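PDB 4G3H: arginase (RocF) from Helicobacter pylori, which probably hydrolyses L-arginine to L-ornithine and urea, using a pair of manganese ions bound in each subunit. Local coordinates for residues Pro72-Val77 against Pro84-Ser89; Gln99-Val104 against Val226-Leu231. All coordinates share one frame; numbering follows the deposited sequence.

How the interactions relate
From the N terminus, strand 44-50 leads into helix 59-78, and the chain then turns back into strand 84-87. Interaction 1 closes this short loop, with six residues between its segments. After a short loop, strand 84-87 is followed by helix 94-104, whose last turns open interaction 2; that contact closes 122 residues later on strand 228-234. The two loops therefore lie in series, neither nested nor crossed. Both contacts fasten a helix to the same parallel sheet, and their helices touch: M74 packs on A100, and K75 NZ probably hydrogen-bonds S103 OG. Together they tie neighbouring helices to strands 84-87 and 228-234, the latter carrying the manganese ligand D234 at its end.

Interaction 1 (Pro72-Val77 against Pro84-Ser89); sequences PCMKEV and PLILSS
M74 and V77, one turn apart on helix 59-78, meet I86 and P84 of strand 84-87 inside a beta-alpha-beta crossover of the arginase alpha/beta fold. The helix connects the parallel strands 44-50 and 84-87, passing over strand 2-8, which lies between them in the sheet. Only 111 Å² is buried between the two segments; V4 and V48 of the neighbouring strands also touch M74, and V77 also rests on V4. The packed side is wholly apolar. M74 bends at both chi2 (-50°) and chi3 (-59°), which curls its terminal methyl round to meet the strand; CE and I86 CD1 then touch end to end at 4.0 Å. A flexible, unbranched methionine suits a helix position whose CB does not itself point at the strand, whereas beta-branched I86 suits an extended backbone, and its CD1 reaches toward the helix.

Away from the strand the helix is looser: E76 is exposed and forms a salt bridge with R46, whereas partly exposed K75 reaches S103 of helix 94-104 with its amino group. Beyond I86, S88 OG is hydrogen-bonded to E278, so the second segment turns polar there. Close to the loop that joins helix to strand, V77 is compact enough to sit against a proline ring: its CG1, anti to the backbone N (chi1 171°), lies 4.0 Å from P84 CB.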
ATOM      1  N   PRO A  72      13.822  10.163  -1.392  1.00 27.02           N
ATOM      2  CA  PRO A  72      15.037  10.146  -0.568  1.00 26.42           C
ATOM      3  C   PRO A  72      14.748   9.816   0.902  1.00 26.79           C
ATOM      4  O   PRO A  72      15.497   9.071   1.536  1.00 25.36           O
ATOM      5  CB  PRO A  72      15.600  11.557  -0.754  1.00 27.77           C
ATOM      6  CG  PRO A  72      15.191  11.885  -2.165  1.00 27.82           C
ATOM      7  CD  PRO A  72      13.748  11.394  -2.202  1.00 28.74           C
ATOM      8  N   CYS A  73      13.661  10.373   1.438  1.00 21.63           N
ATOM      9  CA  CYS A  73      13.282  10.123   2.829  1.00 21.27           C
ATOM     10  C   CYS A  73      12.912   8.661   3.056  1.00 21.17           C
ATOM     11  O   CYS A  73      13.327   8.054   4.047  1.00 21.07           O
ATOM     12  CB  CYS A  73      12.093  11.007   3.242  1.00 27.45           C
ATOM     13  SG  CYS A  73      12.490  12.756   3.491  1.00 29.92           S
ATOM     14  N   MET A  74      12.122   8.096   2.147  1.00 19.05           N
ATOM     15  CA  MET A  74      11.726   6.705   2.290  1.00 20.10           C
ATOM     16  C   MET A  74      12.920   5.764   2.126  1.00 20.59           C
ATOM     17  O   MET A  74      12.957   4.698   2.741  1.00 22.66           O
ATOM     18  CB  MET A  74      10.621   6.345   1.288  1.00 23.16           C
ATOM     19  CG  MET A  74       9.267   7.000   1.573  1.00 23.32           C
ATOM     20  SD  MET A  74       8.702   6.813   3.297  1.00 21.29           S
ATOM     21  CE  MET A  74       8.629   5.009   3.457  1.00 19.07           C
ATOM     22  N   LYS A  75      13.895   6.142   1.303  1.00 27.50           N
ATOM     23  CA  LYS A  75      15.072   5.294   1.130  1.00 28.37           C
ATOM     24  C   LYS A  75      15.803   5.222   2.464  1.00 28.19           C
ATOM     25  O   LYS A  75      16.290   4.163   2.850  1.00 29.74           O
ATOM     26  CB  LYS A  75      16.013   5.848   0.058  1.00 25.82           C
ATOM     27  CG  LYS A  75      15.466   5.767  -1.352  1.00 28.92           C
ATOM     28  CD  LYS A  75      16.556   6.034  -2.391  1.00 31.23           C
ATOM     29  CE  LYS A  75      17.652   4.975  -2.326  1.00 32.62           C
ATOM     30  NZ  LYS A  75      18.658   5.127  -3.416  1.00 33.71           N
ATOM     31  N   GLU A  76      15.870   6.348   3.168  1.00 22.39           N
ATOM     32  CA  GLU A  76      16.524   6.382   4.477  1.00 24.84           C
ATOM     33  C   GLU A  76      15.857   5.378   5.406  1.00 24.05           C
ATOM     34  O   GLU A  76      16.523   4.688   6.175  1.00 24.87           O
ATOM     35  CB  GLU A  76      16.426   7.776   5.101  1.00 37.38           C
ATOM     36  CG  GLU A  76      17.245   8.840   4.398  1.00 42.50           C
ATOM     37  CD  GLU A  76      17.180  10.190   5.100  1.00 45.39           C
ATOM     38  OE1 GLU A  76      17.845  11.137   4.630  1.00 46.63           O
ATOM     39  OE2 GLU A  76      16.467  10.308   6.120  1.00 45.97           O
ATOM     40  N   VAL A  77      14.531   5.305   5.337  1.00 25.97           N
ATOM     41  CA  VAL A  77      13.790   4.368   6.173  1.00 23.61           C
ATOM     42  C   VAL A  77      14.085   2.926   5.766  1.00 24.64           C
ATOM     43  O   VAL A  77      14.424   2.092   6.603  1.00 23.72           O
ATOM     44  CB  VAL A  77      12.258   4.612   6.072  1.00 20.43           C
ATOM     45  CG1 VAL A  77      11.501   3.480   6.772  1.00 18.97           C
ATOM     46  CG2 VAL A  77      11.901   5.961   6.693  1.00 14.17           C
ATOM     47  N   PRO A  84       9.655  -1.799   8.847  1.00 21.82           N
ATOM     48  CA  PRO A  84       8.841  -0.589   8.741  1.00 21.15           C
ATOM     49  C   PRO A  84       7.337  -0.794   8.548  1.00 21.20           C
ATOM     50  O   PRO A  84       6.897  -1.558   7.679  1.00 21.21           O
ATOM     51  CB  PRO A  84       9.463   0.113   7.548  1.00 22.77           C
ATOM     52  CG  PRO A  84       9.695  -1.058   6.613  1.00 23.11           C
ATOM     53  CD  PRO A  84      10.230  -2.157   7.535  1.00 22.76           C
ATOM     54  N   LEU A  85       6.551  -0.112   9.370  1.00 20.01           N
ATOM     55  CA  LEU A  85       5.098  -0.153   9.245  1.00 18.45           C
ATOM     56  C   LEU A  85       4.780   1.224   8.670  1.00 17.26           C
ATOM     57  O   LEU A  85       5.037   2.246   9.307  1.00 17.53           O
ATOM     58  CB  LEU A  85       4.426  -0.336  10.606  1.00 14.79           C
ATOM     59  CG  LEU A  85       2.902  -0.208  10.550  1.00 13.27           C
ATOM     60  CD1 LEU A  85       2.326  -1.147   9.505  1.00 13.87           C
ATOM     61  CD2 LEU A  85       2.328  -0.501  11.917  1.00 14.32           C
ATOM     62  N   ILE A  86       4.225   1.249   7.466  1.00 16.07           N
ATOM     63  CA  ILE A  86       3.944   2.510   6.790  1.00 16.01           C
ATOM     64  C   ILE A  86       2.472   2.893   6.623  1.00 17.28           C
ATOM     65  O   ILE A  86       1.722   2.220   5.918  1.00 17.58           O
ATOM     66  CB  ILE A  86       4.593   2.502   5.388  1.00 22.04           C
ATOM     67  CG1 ILE A  86       6.070   2.120   5.510  1.00 22.36           C
ATOM     68  CG2 ILE A  86       4.447   3.871   4.733  1.00 22.29           C
ATOM     69  CD1 ILE A  86       6.661   1.616   4.229  1.00 24.61           C
ATOM     70  N   LEU A  87       2.099   3.906   7.236  1.00 19.23           N
ATOM     71  CA  LEU A  87       0.889   4.565   7.038  1.00 18.80           C
ATOM     72  C   LEU A  87       0.904   5.636   5.987  1.00 17.59           C
ATOM     73  O   LEU A  87       1.123   6.640   6.237  1.00 18.46           O
ATOM     74  CB  LEU A  87       0.178   4.923   8.325  1.00 16.53           C
ATOM     75  CG  LEU A  87       0.363   4.120   9.559  1.00 16.56           C
ATOM     76  CD1 LEU A  87       0.115   4.610  10.685  1.00 17.21           C
ATOM     77  CD2 LEU A  87      -0.336   3.068   9.492  1.00 17.63           C
ATOM     78  N   SER A  88       0.581   5.222   4.833  1.00 15.79           N
ATOM     79  CA  SER A  88       0.607   5.885   3.611  1.00 16.69           C
ATOM     80  C   SER A  88      -0.336   7.041   3.302  1.00 16.57           C
ATOM     81  O   SER A  88      -0.147   7.640   2.503  1.00 13.83           O
ATOM     82  CB  SER A  88       0.837   4.969   2.475  1.00 18.80           C
ATOM     83  OG  SER A  88      -0.162   4.349   2.083  1.00 19.12           O
ATOM     84  N   SER A  89      -1.404   7.073   4.059  1.00 15.94           N
ATOM     85  CA  SER A  89      -2.522   7.868   4.062  1.00 15.30           C
ATOM     86  C   SER A  89      -3.416   7.580   2.891  1.00 17.42           C
ATOM     87  O   SER A  89      -4.247   7.164   3.064  1.00 18.38           O
ATOM     88  CB  SER A  89      -2.195   9.343   4.072  1.00 19.41           C
ATOM     89  OG  SER A  89      -3.158  10.149   4.275  1.00 19.88           O
TER

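Interaction 2 (Gln99-Val104 against Val226-Leu231); sequences QAFRSV and VDIIYL
The rings of F101 and Y230 form a T-shaped (edge-to-face) pair, with the edge of Y230 directed at a face of F101. Their centroids are 5.3 Å apart and the planes are inclined at 59°, short of perpendicular. Y230 CD1 stands over the centre of the phenylalanine ring, 4.0 Å above its plane. I228 CD1 approaches the same ring obliquely, 3.8 Å from F101 CE2, and Y230 CB comes to 3.9 Å from that same CE2, so the far end of the phenylalanine is wedged between two strand residues whose CB atoms both point to the helix. F78 and H105 add further edge-to-face partners to F101, and F98 adds one to Y230.

Phenylalanine suits this place because a broad apolar ring can bridge the gap between helix and sheet: the segment axes pass 10.9 Å apart and run nearly antiparallel, at 168°. A chi1 of -171° swings the F101 ring off the helix and out to the strand. I229 turns its CB away from the helix and meets the ring through its backbone, its O 4.2 Å from F101 CZ.

Y230 combines an apolar ring with a polar end, and its buried hydroxyl is hydrogen-bonded to E278 on strand 274-280.

Helix 94-104 is the crossover of a beta-alpha-beta unit from strand 84-87 to strand 110-115, lying over the central strands of the parallel sheet in the arginase fold; strand 228-234 ends at D234, which binds both manganese ions.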
ATOM      1  N   GLN A  99       8.970   2.972  -5.061  1.00 21.69           N
ATOM      2  CA  GLN A  99      10.133   3.271  -5.888  1.00 22.23           C
ATOM      3  C   GLN A  99      11.354   3.353  -4.973  1.00 22.88           C
ATOM      4  O   GLN A  99      12.445   2.899  -5.333  1.00 21.46           O
ATOM      5  CB  GLN A  99       9.960   4.593  -6.641  1.00 23.53           C
ATOM      6  CG  GLN A  99       8.919   4.560  -7.758  1.00 26.90           C
ATOM      7  CD  GLN A  99       9.160   3.440  -8.763  1.00 28.48           C
ATOM      8  OE1 GLN A  99       8.698   2.316  -8.583  1.00 28.52           O
ATOM      9  NE2 GLN A  99       9.896   3.745  -9.821  1.00 30.85           N
ATOM     10  N   ALA A 100      11.168   3.930  -3.788  1.00 20.41           N
ATOM     11  CA  ALA A 100      12.264   4.041  -2.831  1.00 20.96           C
ATOM     12  C   ALA A 100      12.665   2.632  -2.393  1.00 22.58           C
ATOM     13  O   ALA A 100      13.849   2.323  -2.247  1.00 22.22           O
ATOM     14  CB  ALA A 100      11.826   4.856  -1.630  1.00 22.97           C
ATOM     15  N   PHE A 101      11.659   1.784  -2.196  1.00 20.42           N
ATOM     16  CA  PHE A 101      11.861   0.400  -1.786  1.00 22.02           C
ATOM     17  C   PHE A 101      12.676  -0.351  -2.852  1.00 23.48           C
ATOM     18  O   PHE A 101      13.622  -1.075  -2.529  1.00 22.20           O
ATOM     19  CB  PHE A 101      10.499  -0.272  -1.607  1.00 23.83           C
ATOM     20  CG  PHE A 101      10.562  -1.633  -0.992  1.00 24.10           C
ATOM     21  CD1 PHE A 101      10.830  -1.785   0.368  1.00 25.81           C
ATOM     22  CD2 PHE A 101      10.319  -2.769  -1.760  1.00 23.77           C
ATOM     23  CE1 PHE A 101      10.848  -3.046   0.959  1.00 23.92           C
ATOM     24  CE2 PHE A 101      10.334  -4.038  -1.178  1.00 25.04           C
ATOM     25  CZ  PHE A 101      10.598  -4.174   0.187  1.00 25.66           C
ATOM     26  N   ARG A 102      12.285  -0.184  -4.114  1.00 27.62           N
ATOM     27  CA  ARG A 102      12.974  -0.817  -5.237  1.00 29.59           C
ATOM     28  C   ARG A 102      14.397  -0.269  -5.337  1.00 30.97           C
ATOM     29  O   ARG A 102      15.337  -1.010  -5.608  1.00 32.18           O
ATOM     30  CB  ARG A 102      12.248  -0.519  -6.551  1.00 26.66           C
ATOM     31  CG  ARG A 102      10.813  -0.998  -6.613  1.00 28.28           C
ATOM     32  CD  ARG A 102      10.122  -0.471  -7.867  1.00 30.02           C
ATOM     33  NE  ARG A 102      10.671  -1.057  -9.089  1.00 31.13           N
ATOM     34  CZ  ARG A 102      10.278  -0.724 -10.317  1.00 31.05           C
ATOM     35  NH1 ARG A 102       9.336   0.197 -10.488  1.00 30.04           N
ATOM     36  NH2 ARG A 102      10.818  -1.322 -11.372  1.00 28.22           N
ATOM     37  N   SER A 103      14.542   1.033  -5.120  1.00 30.14           N
ATOM     38  CA  SER A 103      15.841   1.684  -5.192  1.00 32.48           C
ATOM     39  C   SER A 103      16.821   1.116  -4.172  1.00 32.99           C
ATOM     40  O   SER A 103      17.979   0.871  -4.497  1.00 34.91           O
ATOM     41  CB  SER A 103      15.689   3.193  -4.986  1.00 34.48           C
ATOM     42  OG  SER A 103      16.913   3.856  -5.244  1.00 37.81           O
ATOM     43  N   VAL A 104      16.361   0.914  -2.941  1.00 28.67           N
ATOM     44  CA  VAL A 104      17.216   0.353  -1.896  1.00 30.37           C
ATOM     45  C   VAL A 104      17.567  -1.112  -2.183  1.00 33.17           C
ATOM     46  O   VAL A 104      18.681  -1.554  -1.905  1.00 34.32           O
ATOM     47  CB  VAL A 104      16.537   0.431  -0.505  1.00 29.29           C
ATOM     48  CG1 VAL A 104      17.374  -0.312   0.529  1.00 26.33           C
ATOM     49  CG2 VAL A 104      16.375   1.887  -0.089  1.00 26.72           C
ATOM     50  N   VAL A 226      10.790 -14.774  -5.916  1.00 33.86           N
ATOM     51  CA  VAL A 226      11.154 -13.434  -5.438  1.00 30.62           C
ATOM     52  C   VAL A 226      12.047 -13.482  -4.208  1.00 29.13           C
ATOM     53  O   VAL A 226      11.971 -14.420  -3.419  1.00 27.88           O
ATOM     54  CB  VAL A 226       9.901 -12.568  -5.112  1.00 23.06           C
ATOM     55  CG1 VAL A 226       8.942 -12.574  -6.304  1.00 19.75           C
ATOM     56  CG2 VAL A 226       9.218 -13.078  -3.849  1.00 19.18           C
ATOM     57  N   ASP A 227      12.884 -12.460  -4.049  1.00 29.49           N
ATOM     58  CA  ASP A 227      13.805 -12.379  -2.919  1.00 30.05           C
ATOM     59  C   ASP A 227      13.196 -11.670  -1.721  1.00 29.16           C
ATOM     60  O   ASP A 227      13.492 -12.010  -0.579  1.00 29.00           O
ATOM     61  CB  ASP A 227      15.085 -11.642  -3.322  1.00 35.59           C
ATOM     62  CG  ASP A 227      15.815 -12.321  -4.458  1.00 38.62           C
ATOM     63  OD1 ASP A 227      16.169 -13.511  -4.299  1.00 42.34           O
ATOM     64  OD2 ASP A 227      16.033 -11.664  -5.502  1.00 36.75           O
ATOM     65  N   ILE A 228      12.375 -10.658  -1.983  1.00 27.28           N
ATOM     66  CA  ILE A 228      11.739  -9.918  -0.904  1.00 27.40           C
ATOM     67  C   ILE A 228      10.324  -9.521  -1.287  1.00 26.15           C
ATOM     68  O   ILE A 228       9.998  -9.376  -2.464  1.00 24.37           O
ATOM     69  CB  ILE A 228      12.537  -8.658  -0.513  1.00 28.84           C
ATOM     70  CG1 ILE A 228      12.668  -7.734  -1.714  1.00 28.21           C
ATOM     71  CG2 ILE A 228      13.901  -9.054   0.042  1.00 25.35           C
ATOM     72  CD1 ILE A 228      13.333  -6.430  -1.375  1.00 32.71           C
ATOM     73  N   ILE A 229       9.491  -9.331  -0.273  1.00 27.87           N
ATOM     74  CA  ILE A 229       8.097  -9.017  -0.489  1.00 26.97           C
ATOM     75  C   ILE A 229       7.648  -7.725   0.182  1.00 27.61           C
ATOM     76  O   ILE A 229       8.105  -7.378   1.276  1.00 28.59           O
ATOM     77  CB  ILE A 229       7.237 -10.194   0.010  1.00 20.24           C
ATOM     78  CG1 ILE A 229       7.666 -11.475  -0.713  1.00 18.25           C
ATOM     79  CG2 ILE A 229       5.761  -9.920  -0.223  1.00 19.12           C
ATOM     80  CD1 ILE A 229       6.952 -12.728  -0.231  1.00 14.04           C
ATOM     81  N   TYR A 230       6.756  -7.017  -0.504  1.00 22.50           N
ATOM     82  CA  TYR A 230       6.180  -5.767  -0.024  1.00 21.52           C
ATOM     83  C   TYR A 230       4.667  -5.990   0.084  1.00 20.04           C
ATOM     84  O   TYR A 230       4.027  -6.392  -0.894  1.00 18.33           O
ATOM     85  CB  TYR A 230       6.470  -4.643  -1.032  1.00 23.43           C
ATOM     86  CG  TYR A 230       5.913  -3.282  -0.661  1.00 23.54           C
ATOM     87  CD1 TYR A 230       6.660  -2.376   0.099  1.00 24.88           C
ATOM     88  CD2 TYR A 230       4.633  -2.896  -1.074  1.00 24.07           C
ATOM     89  CE1 TYR A 230       6.142  -1.113   0.438  1.00 25.08           C
ATOM     90  CE2 TYR A 230       4.106  -1.644  -0.740  1.00 25.57           C
ATOM     91  CZ  TYR A 230       4.864  -0.758   0.016  1.00 26.76           C
ATOM     92  OH  TYR A 230       4.333   0.471   0.345  1.00 25.56           O
ATOM     93  N   LEU A 231       4.096  -5.760   1.264  1.00 23.40           N
ATOM     94  CA  LEU A 231       2.649  -5.923   1.427  1.00 23.36           C
ATOM     95  C   LEU A 231       1.957  -4.564   1.526  1.00 22.96           C
ATOM     96  O   LEU A 231       2.304  -3.728   2.367  1.00 22.14           O
ATOM     97  CB  LEU A 231       2.304  -6.761   2.669  1.00 12.98           C
ATOM     98  CG  LEU A 231       0.808  -7.140   2.700  1.00 15.45           C
ATOM     99  CD1 LEU A 231       0.621  -8.500   3.351  1.00 12.79           C
ATOM    100  CD2 LEU A 231      -0.008  -6.064   3.425  1.00 12.06           C
TER